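Local coordinates for ATP-dependent kinase YFH7 (Saccharomyces cerevisiae, PDB 2GA8), which acts as an ATP-dependent kinase of the P-loop type and may take part in assembly of the endoplasmic reticulum membrane, at residues V76-L82 against P108-S112; A131-R135 against N194-L198; A156-P160 against Q253-S257; Y299-E304 against R323-R327. One frame throughout, in Å; residues are numbered along the deposited sequence.

Interaction 1 (V76-L82 against P108-S112); sequences VDSLKTL and PVKYS
Lys110 starts with CG wedged between its backbone N and carbonyl carbon (chi1 64°) and then runs fully extended, which carries its amine to the turn at Val76. There NZ donates to Val76 O at 2.7 Å, from above the carbonyl plane. Leu79 N closes the type I turn on the same oxygen from the opposite face, so two donors grip it. The aliphatic part of the lysine is lined too: Val76 CG2 lies 3.6 Å from its CD, and Thr81 OG1 is 3.4 Å from its CE. With an alanine at Lys110, Val76 O is likely to lose one of its two donors, and a gap would probably open beside Val76 and Thr81. The backbones pair in parallel. Lys110 N donates to Lys80 O at 3.1 Å, and Leu82 N to Lys110 O at 2.7 Å, nearly straight at 175°. Val109 CG2 meets Leu82 CB at 4.0 Å. A water bridges Lys80 N and Pro108 O. The carboxylate of Asp77 makes a salt bridge with Lys204, while Val76 and Leu79 lean on Val124. This is the parallel strand pair of a beta-alpha-beta unit: strand 80-81, helix 84-92, strand 109-111, at one edge of the mixed sheet.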
loop_
_atom_site.group_PDB
_atom_site.type_symbol
_atom_site.label_atom_id
_atom_site.label_comp_id
_atom_site.label_asym_id
_atom_site.label_seq_id
_atom_site.Cartn_x
_atom_site.Cartn_y
_atom_site.Cartn_z
ATOM N N VAL A 76 -14.447 -8.782 -5.499
ATOM C CA VAL A 76 -15.361 -7.721 -5.106
ATOM C C VAL A 76 -16.842 -8.066 -5.198
ATOM O O VAL A 76 -17.672 -7.198 -5.465
ATOM C CB VAL A 76 -15.087 -6.444 -5.927
ATOM C CG1 VAL A 76 -13.698 -5.916 -5.601
ATOM C CG2 VAL A 76 -15.202 -6.743 -7.415
ATOM N N ASP A 77 -17.170 -9.332 -4.966
ATOM C CA ASP A 77 -18.557 -9.776 -5.005
ATOM C C ASP A 77 -19.331 -9.189 -3.821
ATOM O O ASP A 77 -20.541 -8.987 -3.899
ATOM C CB ASP A 77 -18.618 -11.305 -4.957
ATOM C CG ASP A 77 -17.868 -11.879 -3.768
ATOM O OD1 ASP A 77 -18.247 -11.570 -2.618
ATOM O OD2 ASP A 77 -16.898 -12.636 -3.983
ATOM N N SER A 78 -18.619 -8.914 -2.732
ATOM C CA SER A 78 -19.225 -8.361 -1.521
ATOM C C SER A 78 -19.568 -6.877 -1.662
ATOM O O SER A 78 -20.260 -6.311 -0.816
ATOM C CB SER A 78 -18.277 -8.542 -0.331
ATOM O OG SER A 78 -17.942 -9.904 -0.139
ATOM N N LEU A 79 -19.080 -6.252 -2.728
ATOM C CA LEU A 79 -19.331 -4.836 -2.962
ATOM C C LEU A 79 -20.553 -4.609 -3.836
ATOM O O LEU A 79 -20.846 -5.407 -4.721
ATOM C CB LEU A 79 -18.120 -4.187 -3.631
ATOM C CG LEU A 79 -16.802 -4.175 -2.858
ATOM C CD1 LEU A 79 -15.780 -3.374 -3.660
ATOM C CD2 LEU A 79 -17.005 -3.563 -1.478
ATOM N N LYS A 80 -21.265 -3.516 -3.589
ATOM C CA LYS A 80 -22.439 -3.216 -4.391
ATOM C C LYS A 80 -21.972 -2.606 -5.707
ATOM O O LYS A 80 -20.946 -1.920 -5.761
ATOM C CB LYS A 80 -23.379 -2.253 -3.653
ATOM C CG LYS A 80 -23.247 -0.791 -4.050
ATOM C CD LYS A 80 -24.292 0.063 -3.337
ATOM C CE LYS A 80 -24.239 1.509 -3.804
ATOM N NZ LYS A 80 -24.537 1.615 -5.260
ATOM N N THR A 81 -22.720 -2.870 -6.771
ATOM C CA THR A 81 -22.371 -2.352 -8.083
ATOM C C THR A 81 -22.845 -0.919 -8.253
ATOM O O THR A 81 -23.986 -0.587 -7.925
ATOM C CB THR A 81 -23.003 -3.212 -9.205
ATOM O OG1 THR A 81 -22.547 -4.563 -9.082
ATOM C CG2 THR A 81 -22.618 -2.680 -10.574
ATOM N N LEU A 82 -21.961 -0.063 -8.749
ATOM C CA LEU A 82 -22.323 1.319 -8.999
ATOM C C LEU A 82 -23.084 1.242 -10.315
ATOM O O LEU A 82 -22.482 1.079 -11.376
ATOM C CB LEU A 82 -21.073 2.186 -9.166
ATOM C CG LEU A 82 -21.301 3.695 -9.301
ATOM C CD1 LEU A 82 -22.024 4.229 -8.066
ATOM C CD2 LEU A 82 -19.966 4.393 -9.478
ATOM N N PRO A 108 -16.932 1.127 -0.454
ATOM C CA PRO A 108 -16.412 1.068 -1.822
ATOM C C PRO A 108 -17.453 0.426 -2.729
ATOM O O PRO A 108 -18.216 -0.439 -2.292
ATOM C CB PRO A 108 -15.170 0.191 -1.685
ATOM C CG PRO A 108 -14.720 0.449 -0.279
ATOM C CD PRO A 108 -16.020 0.453 0.487
ATOM N N VAL A 109 -17.486 0.860 -3.981
ATOM C CA VAL A 109 -18.416 0.313 -4.958
ATOM C C VAL A 109 -17.625 -0.109 -6.195
ATOM O O VAL A 109 -16.513 0.371 -6.425
ATOM C CB VAL A 109 -19.509 1.345 -5.339
ATOM C CG1 VAL A 109 -20.352 1.671 -4.113
ATOM C CG2 VAL A 109 -18.877 2.611 -5.893
ATOM N N LYS A 110 -18.203 -1.009 -6.983
ATOM C CA LYS A 110 -17.546 -1.523 -8.179
ATOM C C LYS A 110 -18.333 -1.250 -9.454
ATOM O O LYS A 110 -19.525 -0.952 -9.409
ATOM C CB LYS A 110 -17.360 -3.033 -8.047
ATOM C CG LYS A 110 -18.687 -3.781 -7.983
ATOM C CD LYS A 110 -18.505 -5.266 -7.750
ATOM C CE LYS A 110 -19.853 -5.965 -7.647
ATOM N NZ LYS A 110 -19.713 -7.398 -7.259
ATOM N N TYR A 111 -17.649 -1.363 -10.589
ATOM C CA TYR A 111 -18.270 -1.172 -11.895
ATOM C C TYR A 111 -17.306 -1.548 -13.012
ATOM O O TYR A 111 -16.087 -1.484 -12.845
ATOM C CB TYR A 111 -18.749 0.275 -12.067
ATOM C CG TYR A 111 -17.656 1.315 -12.144
ATOM C CD1 TYR A 111 -17.064 1.645 -13.363
ATOM C CD2 TYR A 111 -17.218 1.975 -10.999
ATOM C CE1 TYR A 111 -16.067 2.611 -13.438
ATOM C CE2 TYR A 111 -16.222 2.942 -11.061
ATOM C CZ TYR A 111 -15.651 3.254 -12.282
ATOM O OH TYR A 111 -14.668 4.209 -12.341
ATOM N N SER A 112 -17.863 -1.955 -14.147
ATOM C CA SER A 112 -17.062 -2.347 -15.299
ATOM C C SER A 112 -16.490 -1.120 -15.998
ATOM O O SER A 112 -17.236 -0.268 -16.485
ATOM C CB SER A 112 -17.917 -3.151 -16.278
ATOM O OG SER A 112 -18.490 -4.275 -15.633
HETATM O O HOH W 1 -20.581 -1.575 -1.370
#

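Interaction 2 (A131-R135 against N194-L198); sequences ANAIR and NFLQL
The flat amide of Asn194 has Ile134 CD1 over it, 4.0 Å from Asn194 CG. Off its end lies Asn132 O, 3.0 Å from the atom modelled as Asn194 OD1. The amide is probably turned over in the model. With the group reversed, its nitrogen would approach this carbonyl, and a hydrogen bond becomes possible. The other flat group, the amide of Asn132, is engaged away from the helix: its ND2 donates to Gly163 O and His165 O.

Ile134 does most of the touching. Its CG1 stands anti to the carbonyl carbon (chi1 -67°) and CD1 continues outward (chi2 165°), so the terminal methyl reaches the helix. The side chains of Ile134 and Asn194 overlap head to tail. CD1 of Ile134 ends 3.4 Å from Asn194 O and 3.6 Å from Leu198 CB, one helical turn on. Asn194 O is also the acceptor of Leu198 N, so the methyl rests beside a helix hydrogen bond.

A leucine in place of Asn194 would probably leave the buried Asn132 O without its polar neighbour. Asn194 N is held by Asp191 OD1, and the Asn194 side chain also touches Val124. All the touching residues are buried. The contact is helix-on-sheet packing of an alpha/beta fold: helix 192-206 lies against the mixed sheet through strand 134-136.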
loop_
_atom_site.group_PDB
_atom_site.type_symbol
_atom_site.label_atom_id
_atom_site.label_comp_id
_atom_site.label_asym_id
_atom_site.label_seq_id
_atom_site.Cartn_x
_atom_site.Cartn_y
_atom_site.Cartn_z
ATOM N N ALA A 131 -9.797 8.732 -8.929
ATOM C CA ALA A 131 -8.377 9.026 -8.745
ATOM C C ALA A 131 -7.656 8.001 -7.870
ATOM O O ALA A 131 -6.451 7.801 -8.010
ATOM C CB ALA A 131 -8.202 10.424 -8.160
ATOM N N ASN A 132 -8.385 7.358 -6.961
ATOM C CA ASN A 132 -7.778 6.357 -6.084
ATOM C C ASN A 132 -8.338 4.972 -6.381
ATOM O O ASN A 132 -8.277 4.073 -5.544
ATOM C CB ASN A 132 -8.053 6.700 -4.617
ATOM C CG ASN A 132 -7.620 8.107 -4.258
ATOM O OD1 ASN A 132 -8.422 8.913 -3.792
ATOM N ND2 ASN A 132 -6.346 8.406 -4.469
ATOM N N ALA A 133 -8.886 4.800 -7.577
ATOM C CA ALA A 133 -9.473 3.524 -7.955
ATOM C C ALA A 133 -8.486 2.363 -7.988
ATOM O O ALA A 133 -7.315 2.526 -8.343
ATOM C CB ALA A 133 -10.156 3.648 -9.325
ATOM N N ILE A 134 -8.985 1.196 -7.595
ATOM C CA ILE A 134 -8.233 -0.054 -7.631
ATOM C C ILE A 134 -8.851 -0.739 -8.846
ATOM O O ILE A 134 -10.069 -0.699 -9.017
ATOM C CB ILE A 134 -8.506 -0.921 -6.383
ATOM C CG1 ILE A 134 -7.938 -0.234 -5.139
ATOM C CG2 ILE A 134 -7.908 -2.318 -6.571
ATOM C CD1 ILE A 134 -8.455 -0.816 -3.834
ATOM N N ARG A 135 -8.028 -1.344 -9.696
ATOM C CA ARG A 135 -8.550 -2.010 -10.885
ATOM C C ARG A 135 -8.193 -3.484 -10.895
ATOM O O ARG A 135 -7.057 -3.861 -10.617
ATOM C CB ARG A 135 -8.023 -1.330 -12.151
ATOM C CG ARG A 135 -8.550 0.087 -12.330
ATOM C CD ARG A 135 -8.201 0.653 -13.698
ATOM N NE ARG A 135 -8.852 1.941 -13.921
ATOM C CZ ARG A 135 -8.592 3.041 -13.223
ATOM N NH1 ARG A 135 -7.685 3.017 -12.253
ATOM N NH2 ARG A 135 -9.247 4.164 -13.484
ATOM N N ASN A 194 -10.845 3.099 0.551
ATOM C CA ASN A 194 -10.362 2.251 -0.528
ATOM C C ASN A 194 -9.049 1.549 -0.201
ATOM O O ASN A 194 -8.776 0.476 -0.735
ATOM C CB ASN A 194 -10.238 3.046 -1.836
ATOM C CG ASN A 194 -10.794 2.287 -3.030
ATOM O OD1 ASN A 194 -10.360 2.477 -4.168
ATOM N ND2 ASN A 194 -11.766 1.424 -2.776
ATOM N N PHE A 195 -8.228 2.138 0.664
ATOM C CA PHE A 195 -6.986 1.467 1.019
ATOM C C PHE A 195 -7.356 0.231 1.838
ATOM O O PHE A 195 -6.793 -0.848 1.661
ATOM C CB PHE A 195 -6.069 2.366 1.843
ATOM C CG PHE A 195 -4.699 1.789 2.025
ATOM C CD1 PHE A 195 -3.733 1.948 1.037
ATOM C CD2 PHE A 195 -4.403 0.998 3.128
ATOM C CE1 PHE A 195 -2.491 1.323 1.144
ATOM C CE2 PHE A 195 -3.165 0.365 3.242
ATOM C CZ PHE A 195 -2.212 0.528 2.249
ATOM N N LEU A 196 -8.307 0.396 2.749
ATOM C CA LEU A 196 -8.758 -0.728 3.553
ATOM C C LEU A 196 -9.326 -1.783 2.606
ATOM O O LEU A 196 -9.119 -2.981 2.801
ATOM C CB LEU A 196 -9.838 -0.280 4.545
ATOM C CG LEU A 196 -10.493 -1.398 5.364
ATOM C CD1 LEU A 196 -9.422 -2.151 6.151
ATOM C CD2 LEU A 196 -11.537 -0.796 6.313
ATOM N N GLN A 197 -10.029 -1.343 1.564
ATOM C CA GLN A 197 -10.603 -2.279 0.612
ATOM C C GLN A 197 -9.495 -3.045 -0.108
ATOM O O GLN A 197 -9.643 -4.228 -0.393
ATOM C CB GLN A 197 -11.493 -1.552 -0.400
ATOM C CG GLN A 197 -12.367 -2.483 -1.235
ATOM C CD GLN A 197 -13.240 -3.400 -0.383
ATOM O OE1 GLN A 197 -13.819 -2.976 0.613
ATOM N NE2 GLN A 197 -13.344 -4.661 -0.787
ATOM N N LEU A 198 -8.385 -2.377 -0.410
ATOM C CA LEU A 198 -7.277 -3.076 -1.057
ATOM C C LEU A 198 -6.774 -4.147 -0.091
ATOM O O LEU A 198 -6.453 -5.261 -0.501
ATOM C CB LEU A 198 -6.134 -2.109 -1.397
ATOM C CG LEU A 198 -4.839 -2.756 -1.912
ATOM C CD1 LEU A 198 -5.114 -3.518 -3.200
ATOM C CD2 LEU A 198 -3.779 -1.675 -2.146
#

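Interaction 3 (A156-P160 against Q253-S257); sequences AQIVP and QYCIS
Gln157 and Ile256 touch across two segments that run roughly in opposite senses without backbone pairing. Their CA atoms are 6.6 Å apart, and those of Val159 and Tyr254 are 7.0 Å apart. Strand 156-160 hydrogen-bonds instead to strand 262-267. Segment 253-257 turns a corner at Tyr254, where Gln253 and Tyr254 both face Val239 in a classic beta bulge.

Side chains bridge the gap. Gln157 sends CG anti to its backbone N (chi1 179°) and then bends at chi2, which sets its amide between the strands. Its NE2 donates to Cys255 O at 3.2 Å, a straight bond lying in the amide plane of Gln157 but above the carbonyl plane of Cys255. Its OE1 accepts from Ile158 N on a lone pair, in the carbonyl plane, at 2.8 Å. Both ends fix the turn of the amide. Beyond it, Pro160 CD sits over one face of the Tyr254 ring, 3.6 Å from the centroid, a CH-pi contact. Ile158 O is buried near the ring and has no hydrogen-bond partner. Val159 CG2 meets Ile256 CD1 at 3.6 Å. Cys255 points away from segment 156-160, and a bound mercury ion lies about 2 Å from its side chain. The contact joins edge strands of two sheets, the parallel core of the P-loop kinase fold and the mixed sheet.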
loop_
_atom_site.group_PDB
_atom_site.type_symbol
_atom_site.label_atom_id
_atom_site.label_comp_id
_atom_site.label_asym_id
_atom_site.label_seq_id
_atom_site.Cartn_x
_atom_site.Cartn_y
_atom_site.Cartn_z
ATOM N N ALA A 156 7.895 -10.144 -5.662
ATOM C CA ALA A 156 7.649 -9.125 -4.647
ATOM C C ALA A 156 7.255 -7.813 -5.309
ATOM O O ALA A 156 7.807 -7.434 -6.342
ATOM C CB ALA A 156 8.897 -8.929 -3.785
ATOM N N GLN A 157 6.292 -7.125 -4.706
ATOM C CA GLN A 157 5.818 -5.848 -5.218
ATOM C C GLN A 157 5.570 -4.933 -4.030
ATOM O O GLN A 157 5.321 -5.406 -2.927
ATOM C CB GLN A 157 4.514 -6.047 -5.999
ATOM C CG GLN A 157 3.902 -4.772 -6.568
ATOM C CD GLN A 157 4.845 -4.014 -7.488
ATOM O OE1 GLN A 157 5.829 -3.418 -7.043
ATOM N NE2 GLN A 157 4.545 -4.037 -8.783
ATOM N N ILE A 158 5.666 -3.629 -4.250
ATOM C CA ILE A 158 5.424 -2.671 -3.181
ATOM C C ILE A 158 4.094 -1.972 -3.403
ATOM O O ILE A 158 3.642 -1.804 -4.537
ATOM C CB ILE A 158 6.523 -1.578 -3.115
ATOM C CG1 ILE A 158 6.649 -0.885 -4.474
ATOM C CG2 ILE A 158 7.860 -2.196 -2.693
ATOM C CD1 ILE A 158 7.617 0.290 -4.471
ATOM N N VAL A 159 3.457 -1.580 -2.308
ATOM C CA VAL A 159 2.201 -0.851 -2.385
ATOM C C VAL A 159 2.386 0.407 -1.547
ATOM O O VAL A 159 2.312 0.365 -0.320
ATOM C CB VAL A 159 1.004 -1.651 -1.809
ATOM C CG1 VAL A 159 -0.226 -0.745 -1.711
ATOM C CG2 VAL A 159 0.695 -2.843 -2.697
ATOM N N PRO A 160 2.698 1.534 -2.198
ATOM C CA PRO A 160 2.873 2.769 -1.433
ATOM C C PRO A 160 1.485 3.301 -1.095
ATOM O O PRO A 160 0.552 3.180 -1.891
ATOM C CB PRO A 160 3.608 3.685 -2.411
ATOM C CG PRO A 160 4.307 2.718 -3.346
ATOM C CD PRO A 160 3.228 1.686 -3.561
ATOM N N GLN A 253 -0.249 2.235 -11.253
ATOM C CA GLN A 253 1.200 2.398 -11.193
ATOM C C GLN A 253 1.877 1.145 -10.667
ATOM O O GLN A 253 3.062 0.912 -10.914
ATOM C CB GLN A 253 1.561 3.593 -10.309
ATOM C CG GLN A 253 1.118 4.915 -10.892
ATOM C CD GLN A 253 1.861 5.259 -12.170
ATOM O OE1 GLN A 253 1.326 5.931 -13.050
ATOM N NE2 GLN A 253 3.105 4.808 -12.271
ATOM N N TYR A 254 1.122 0.332 -9.937
ATOM C CA TYR A 254 1.669 -0.892 -9.384
ATOM C C TYR A 254 0.727 -2.046 -9.680
ATOM O O TYR A 254 -0.473 -1.954 -9.437
ATOM C CB TYR A 254 1.862 -0.746 -7.874
ATOM C CG TYR A 254 2.674 0.471 -7.496
ATOM C CD1 TYR A 254 4.067 0.445 -7.535
ATOM C CD2 TYR A 254 2.045 1.666 -7.143
ATOM C CE1 TYR A 254 4.815 1.582 -7.230
ATOM C CE2 TYR A 254 2.777 2.802 -6.842
ATOM C CZ TYR A 254 4.161 2.755 -6.887
ATOM O OH TYR A 254 4.888 3.885 -6.592
ATOM N N CYS A 255 1.273 -3.122 -10.233
ATOM C CA CYS A 255 0.466 -4.289 -10.532
ATOM C C CYS A 255 0.822 -5.439 -9.610
ATOM O O CYS A 255 1.994 -5.796 -9.467
ATOM C CB CYS A 255 0.671 -4.761 -11.970
ATOM S SG CYS A 255 -0.211 -6.319 -12.289
ATOM N N ILE A 256 -0.194 -6.005 -8.974
ATOM C CA ILE A 256 -0.009 -7.152 -8.102
ATOM C C ILE A 256 -0.659 -8.287 -8.879
ATOM O O ILE A 256 -1.882 -8.321 -9.028
ATOM C CB ILE A 256 -0.733 -6.960 -6.756
ATOM C CG1 ILE A 256 -0.128 -5.768 -6.015
ATOM C CG2 ILE A 256 -0.621 -8.222 -5.916
ATOM C CD1 ILE A 256 -0.901 -5.364 -4.779
ATOM N N SER A 257 0.159 -9.205 -9.384
ATOM C CA SER A 257 -0.342 -10.321 -10.186
ATOM C C SER A 257 -0.282 -11.659 -9.468
ATOM O O SER A 257 0.100 -11.740 -8.300
ATOM C CB SER A 257 0.474 -10.442 -11.475
ATOM O OG SER A 257 1.765 -10.961 -11.186
#

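Interaction 4 (Y299-E304 against R323-R327); sequences YEATEE and REKFR. With SO4 (sulfate ion), chain H.
Phe326 and Glu303 meet at the centre of the contact. Glu303 CA lies over the middle of one face of the Phe326 ring, 3.6 Å from its centroid, a CH-pi contact. The same ring turns its edge to the face of Tyr299, a T-shaped pair with centroids 5.3 Å apart and planes at 64°. Thr302 CG2 adds a looser touch at 4.1 Å from Phe326 CZ.

Around this apolar centre come the charges. Glu303 extends with CG anti to its backbone N (chi1 180°), past the ring to the arginines. Arg323 NH1 donates to Glu303 OE1 at 3.2 Å in a bent salt bridge. The oxygen is met on its anti side, and the carboxylate stands steeply to the guanidinium, 77° apart. Glu304 OE2 makes a long salt bridge to Arg323 NH2, 3.9 Å. Glu303 OE2 abuts Arg327 CG at 3.1 Å.

Farther out, Arg327 bends at chi3, and its NH1 donates to O2 of a sulfate at 2.9 Å; its NH2 makes a weak bond to Glu324. The sulfate probably comes from the crystallisation liquor. Thr302 OG1 is held by Asp298 O. Val306 and Leu332 also touch Phe326. The two helices are thus joined by the buried Phe326 ring, with the exposed Tyr299 against its edge and a salt-bridge network beside it. The arginines probably favour the charged form of Glu303.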
loop_
_atom_site.group_PDB
_atom_site.type_symbol
_atom_site.label_atom_id
_atom_site.label_comp_id
_atom_site.label_asym_id
_atom_site.label_seq_id
_atom_site.Cartn_x
_atom_site.Cartn_y
_atom_site.Cartn_z
ATOM N N TYR A 299 15.909 11.882 15.174
ATOM C CA TYR A 299 15.273 13.186 15.065
ATOM C C TYR A 299 16.027 14.221 14.232
ATOM O O TYR A 299 15.505 14.728 13.241
ATOM C CB TYR A 299 15.011 13.769 16.452
ATOM C CG TYR A 299 13.996 14.889 16.445
ATOM C CD1 TYR A 299 12.630 14.612 16.481
ATOM C CD2 TYR A 299 14.395 16.226 16.388
ATOM C CE1 TYR A 299 11.687 15.632 16.468
ATOM C CE2 TYR A 299 13.454 17.258 16.369
ATOM C CZ TYR A 299 12.103 16.948 16.414
ATOM O OH TYR A 299 11.161 17.953 16.433
ATOM N N GLU A 300 17.248 14.542 14.645
ATOM C CA GLU A 300 18.046 15.539 13.941
ATOM C C GLU A 300 18.225 15.287 12.449
ATOM O O GLU A 300 18.002 16.185 11.635
ATOM C CB GLU A 300 19.417 15.678 14.608
ATOM C CG GLU A 300 19.424 16.632 15.792
ATOM C CD GLU A 300 19.229 18.079 15.372
ATOM O OE1 GLU A 300 19.192 18.963 16.256
ATOM O OE2 GLU A 300 19.116 18.336 14.154
ATOM N N ALA A 301 18.635 14.074 12.092
ATOM C CA ALA A 301 18.849 13.730 10.692
ATOM C C ALA A 301 17.550 13.784 9.896
ATOM O O ALA A 301 17.535 14.194 8.736
ATOM C CB ALA A 301 19.467 12.345 10.583
ATOM N N THR A 302 16.457 13.363 10.517
ATOM C CA THR A 302 15.179 13.373 9.834
ATOM C C THR A 302 14.670 14.801 9.699
ATOM O O THR A 302 14.100 15.174 8.674
ATOM C CB THR A 302 14.146 12.522 10.587
ATOM O OG1 THR A 302 14.651 11.188 10.730
ATOM C CG2 THR A 302 12.834 12.478 9.814
ATOM N N GLU A 303 14.885 15.604 10.736
ATOM C CA GLU A 303 14.456 16.994 10.711
ATOM C C GLU A 303 15.132 17.698 9.540
ATOM O O GLU A 303 14.496 18.442 8.791
ATOM C CB GLU A 303 14.852 17.690 12.009
ATOM C CG GLU A 303 14.451 19.146 12.072
ATOM C CD GLU A 303 15.001 19.828 13.302
ATOM O OE1 GLU A 303 16.228 20.041 13.362
ATOM O OE2 GLU A 303 14.208 20.138 14.211
ATOM N N GLU A 304 16.429 17.453 9.384
ATOM C CA GLU A 304 17.189 18.069 8.308
ATOM C C GLU A 304 16.707 17.571 6.956
ATOM O O GLU A 304 16.564 18.350 6.014
ATOM C CB GLU A 304 18.681 17.761 8.451
ATOM C CG GLU A 304 19.523 18.393 7.348
ATOM C CD GLU A 304 20.950 17.893 7.341
ATOM O OE1 GLU A 304 21.156 16.686 7.090
ATOM O OE2 GLU A 304 21.866 18.704 7.586
ATOM N N ARG A 323 12.936 23.567 9.154
ATOM C CA ARG A 323 13.136 22.897 10.437
ATOM C C ARG A 323 12.014 23.296 11.395
ATOM O O ARG A 323 11.513 22.470 12.164
ATOM C CB ARG A 323 14.493 23.285 11.046
ATOM C CG ARG A 323 15.720 22.799 10.274
ATOM C CD ARG A 323 17.013 23.335 10.906
ATOM N NE ARG A 323 18.220 22.946 10.172
ATOM C CZ ARG A 323 18.723 21.714 10.148
ATOM N NH1 ARG A 323 18.130 20.737 10.822
ATOM N NH2 ARG A 323 19.823 21.456 9.451
ATOM N N GLU A 324 11.622 24.565 11.342
ATOM C CA GLU A 324 10.557 25.072 12.201
ATOM C C GLU A 324 9.238 24.369 11.906
ATOM O O GLU A 324 8.514 23.993 12.824
ATOM C CB GLU A 324 10.387 26.580 12.011
ATOM C CG GLU A 324 9.158 27.164 12.706
ATOM C CD GLU A 324 9.175 26.961 14.211
ATOM O OE1 GLU A 324 10.083 27.505 14.876
ATOM O OE2 GLU A 324 8.280 26.260 14.733
ATOM N N LYS A 325 8.925 24.201 10.624
ATOM C CA LYS A 325 7.690 23.531 10.232
ATOM C C LYS A 325 7.709 22.091 10.731
ATOM O O LYS A 325 6.688 21.559 11.166
ATOM C CB LYS A 325 7.525 23.550 8.709
ATOM C CG LYS A 325 6.273 22.831 8.234
ATOM C CD LYS A 325 6.084 22.925 6.734
ATOM C CE LYS A 325 4.842 22.157 6.299
ATOM N NZ LYS A 325 4.617 22.239 4.831
ATOM N N PHE A 326 8.875 21.462 10.660
ATOM C CA PHE A 326 9.032 20.086 11.109
ATOM C C PHE A 326 8.758 19.990 12.607
ATOM O O PHE A 326 7.998 19.138 13.058
ATOM C CB PHE A 326 10.454 19.603 10.824
ATOM C CG PHE A 326 10.709 18.178 11.229
ATOM C CD1 PHE A 326 10.337 17.125 10.397
ATOM C CD2 PHE A 326 11.343 17.888 12.437
ATOM C CE1 PHE A 326 10.596 15.811 10.757
ATOM C CE2 PHE A 326 11.606 16.577 12.809
ATOM C CZ PHE A 326 11.234 15.533 11.968
ATOM N N ARG A 327 9.386 20.873 13.377
ATOM C CA ARG A 327 9.221 20.862 14.826
ATOM C C ARG A 327 7.804 21.149 15.309
ATOM O O ARG A 327 7.351 20.554 16.289
ATOM C CB ARG A 327 10.178 21.868 15.472
ATOM C CG ARG A 327 11.651 21.597 15.211
ATOM C CD ARG A 327 12.514 22.473 16.109
ATOM N NE ARG A 327 12.217 23.896 15.948
ATOM C CZ ARG A 327 12.933 24.731 15.199
ATOM N NH1 ARG A 327 13.995 24.288 14.539
ATOM N NH2 ARG A 327 12.587 26.008 15.112
HETATM S S SO4 H . 17.030 26.548 14.016
HETATM O O1 SO4 H . 16.391 27.865 13.832
HETATM O O2 SO4 H . 16.253 25.520 13.296
HETATM O O3 SO4 H . 18.403 26.586 13.478
HETATM O O4 SO4 H . 17.071 26.216 15.453
#

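In the fold
Interactions 1, 2 and 3 form a continuous series of contacts through the mixed sheet and helix 192-206. Interactions 1 and 2 have centres about 12 Å apart and touch where Pro108 CG meets Gln197 OE1 at 3.7 Å. Interactions 2 and 3 have centres about 13 Å apart and touch through Leu198 CD2 and Val159 CG1, also 3.7 Å, so the helix reaches both sheets. Interaction 4 stands apart, its centre about 31 Å from that of interaction 3. Both come near the ATP site inferred by similarity. The Ile158 side chain is about 6 Å from that of Ser38, and the side chain of Thr302 is about 4 Å from Gly34. Interactions 1 and 2 lie away from that site.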